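Local structure of putative aminotransferase (Actinomadura melliaura, 4ZWV) at residues Q259-L262 / H263-A267. The protein is probably a pyridoxal-phosphate-dependent sugar aminotransferase of the DegT/DnrJ/EryC1 family, involved in making the aminopentose of the indolocarbazole AT2433. Residues are numbered along the deposited sequence; the frame is centred on the assembly and turned at random. Where two conformers were deposited one is given.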
loop_
_atom_site.group_PDB
_atom_site.type_symbol
_atom_site.label_atom_id
_atom_site.label_comp_id
_atom_site.label_asym_id
_atom_site.label_seq_id
_atom_site.Cartn_x
_atom_site.Cartn_y
_atom_site.Cartn_z
ATOM N N GLN A 259 18.662 20.488 5.531
ATOM C CA GLN A 259 18.458 19.585 6.645
ATOM C C GLN A 259 19.525 18.481 6.645
ATOM O O GLN A 259 20.055 18.127 7.696
ATOM C CB GLN A 259 17.038 19.022 6.607
ATOM C CG GLN A 259 16.008 20.051 7.104
ATOM C CD GLN A 259 14.706 20.066 6.312
ATOM O OE1 GLN A 259 14.073 21.118 6.170
ATOM N NE2 GLN A 259 14.298 18.907 5.803
ATOM N N LEU A 260 19.841 17.960 5.466
ATOM C CA LEU A 260 20.890 16.953 5.328
ATOM C C LEU A 260 22.241 17.495 5.789
ATOM O O LEU A 260 23.020 16.794 6.439
ATOM C CB LEU A 260 20.972 16.478 3.877
ATOM C CG LEU A 260 21.798 15.230 3.588
ATOM C CD1 LEU A 260 21.411 14.071 4.511
ATOM C CD2 LEU A 260 21.617 14.839 2.128
ATOM N N ARG A 261 22.518 18.744 5.437
ATOM C CA ARG A 261 23.756 19.392 5.848
ATOM C C ARG A 261 23.841 19.429 7.378
ATOM O O ARG A 261 24.889 19.171 7.946
ATOM C CB ARG A 261 23.844 20.797 5.257
ATOM C CG ARG A 261 25.177 21.488 5.508
ATOM C CD ARG A 261 25.107 22.958 5.140
ATOM N NE ARG A 261 24.274 23.688 6.092
ATOM C CZ ARG A 261 24.682 24.068 7.298
ATOM N NH1 ARG A 261 25.918 23.799 7.697
ATOM N NH2 ARG A 261 23.859 24.719 8.107
ATOM N N LEU A 262 22.717 19.696 8.042
ATOM C CA LEU A 262 22.702 19.744 9.501
ATOM C C LEU A 262 22.881 18.354 10.125
ATOM O O LEU A 262 23.620 18.213 11.105
ATOM C CB LEU A 262 21.409 20.389 10.005
ATOM C CG LEU A 262 21.258 21.874 9.672
ATOM C CD1 LEU A 262 19.875 22.371 10.043
ATOM C CD2 LEU A 262 22.324 22.698 10.387
ATOM N N HIS A 263 22.217 17.335 9.570
ATOM C CA HIS A 263 22.462 15.956 10.016
ATOM C C HIS A 263 23.958 15.659 10.002
ATOM O O HIS A 263 24.522 15.142 10.968
ATOM C CB HIS A 263 21.757 14.924 9.120
ATOM C CG HIS A 263 20.305 14.704 9.435
ATOM N ND1 HIS A 263 19.839 13.530 9.989
ATOM C CD2 HIS A 263 19.214 15.485 9.236
ATOM C CE1 HIS A 263 18.526 13.600 10.128
ATOM N NE2 HIS A 263 18.121 14.775 9.678
ATOM N N ARG A 264 24.595 15.996 8.887
ATOM C CA ARG A 264 26.011 15.697 8.708
ATOM C C ARG A 264 26.901 16.532 9.620
ATOM O O ARG A 264 27.873 16.025 10.175
ATOM C CB ARG A 264 26.390 15.888 7.238
ATOM C CG ARG A 264 25.810 14.781 6.363
ATOM C CD ARG A 264 25.810 15.117 4.880
ATOM N NE ARG A 264 25.330 13.969 4.114
ATOM C CZ ARG A 264 24.900 14.022 2.857
ATOM N NH1 ARG A 264 24.880 15.173 2.202
ATOM N NH2 ARG A 264 24.479 12.912 2.255
ATOM N N GLU A 265 26.554 17.803 9.800
ATOM C CA GLU A 265 27.299 18.675 10.705
ATOM C C GLU A 265 27.218 18.180 12.151
ATOM O O GLU A 265 28.216 18.171 12.870
ATOM C CB GLU A 265 26.775 20.107 10.594
ATOM C CG GLU A 265 27.391 21.085 11.580
ATOM C CD GLU A 265 26.705 22.444 11.566
ATOM O OE1 GLU A 265 26.583 23.045 10.477
ATOM O OE2 GLU A 265 26.281 22.909 12.645
ATOM N N ASN A 266 26.031 17.743 12.567
ATOM C CA ASN A 266 25.858 17.230 13.925
ATOM C C ASN A 266 26.638 15.934 14.148
ATOM O O ASN A 266 27.230 15.732 15.211
ATOM C CB ASN A 266 24.374 17.013 14.223
ATOM C CG ASN A 266 23.608 18.313 14.306
ATOM O OD1 ASN A 266 24.185 19.372 14.583
ATOM N ND2 ASN A 266 22.308 18.251 14.061
ATOM N N ALA A 267 26.628 15.060 13.144
ATOM C CA ALA A 267 27.402 13.820 13.192
ATOM C C ALA A 267 28.896 14.115 13.319
ATOM O O ALA A 267 29.609 13.467 14.092
ATOM C CB ALA A 267 27.133 12.980 11.952
HETATM O O HOH W 1 24.848 25.413 10.536
#
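Arg261 and Glu265, one turn apart on the long helix 243-273, form an i to i+4 salt bridge on a helix surface, in a protein whose central mixed sheet belongs to the pyridoxal-phosphate aminotransferase fold. Arg261 NH1 donates to Glu265 OE1 over 3.0 Å, but the bond is bent, with an N-H...O angle of 134°, and the carboxylate oxygen lies out of the guanidinium plane. Water 1 completes the link: it accepts from Arg261 NH2 in the guanidinium plane and donates to Glu265 OE1 at 2.9 Å, so that this oxygen receives two hydrogens. Both chains leave the helix with CG anti to the backbone N, and a bend at chi3 (70°) in Arg261 turns its guanidinium toward the acid. Each has a second salt bridge, Arg261 NH2 to Glu258 OE2 of the same helix and Glu265 OE2 to Arg361 NH1.

Arg264 spends its polarity differently. In the conformer of Leu260 described here, one of two, CG stands 3.3 Å above the guanidinium plane of Arg264, over its centre, while NE and NH2 of the arginine donate to the carbonyls of Gly291 and Gly167. A leucine in place of Arg264 would probably leave both carbonyls without these donors.

His263 is buried, about 9 Å between its side chain and that of His164, a pyridoxal-phosphate-binding residue (no cofactor is bound to this chain), and its ND1 is hydrogen-bonded to Phe293 O, while buried Asn266 is satisfied at OD1 by Arg361 and at ND2 by Val352 O. Beneath these side chains four i to i+4 backbone bonds run from 263-267 back to 259-262, among them Glu265 N to Arg261 O at 2.8 Å. Gln259 O accepts from His263 N at 3.0 Å and also lies at the edge of the imidazole, in its plane, 3.2 Å from CD2 of His263.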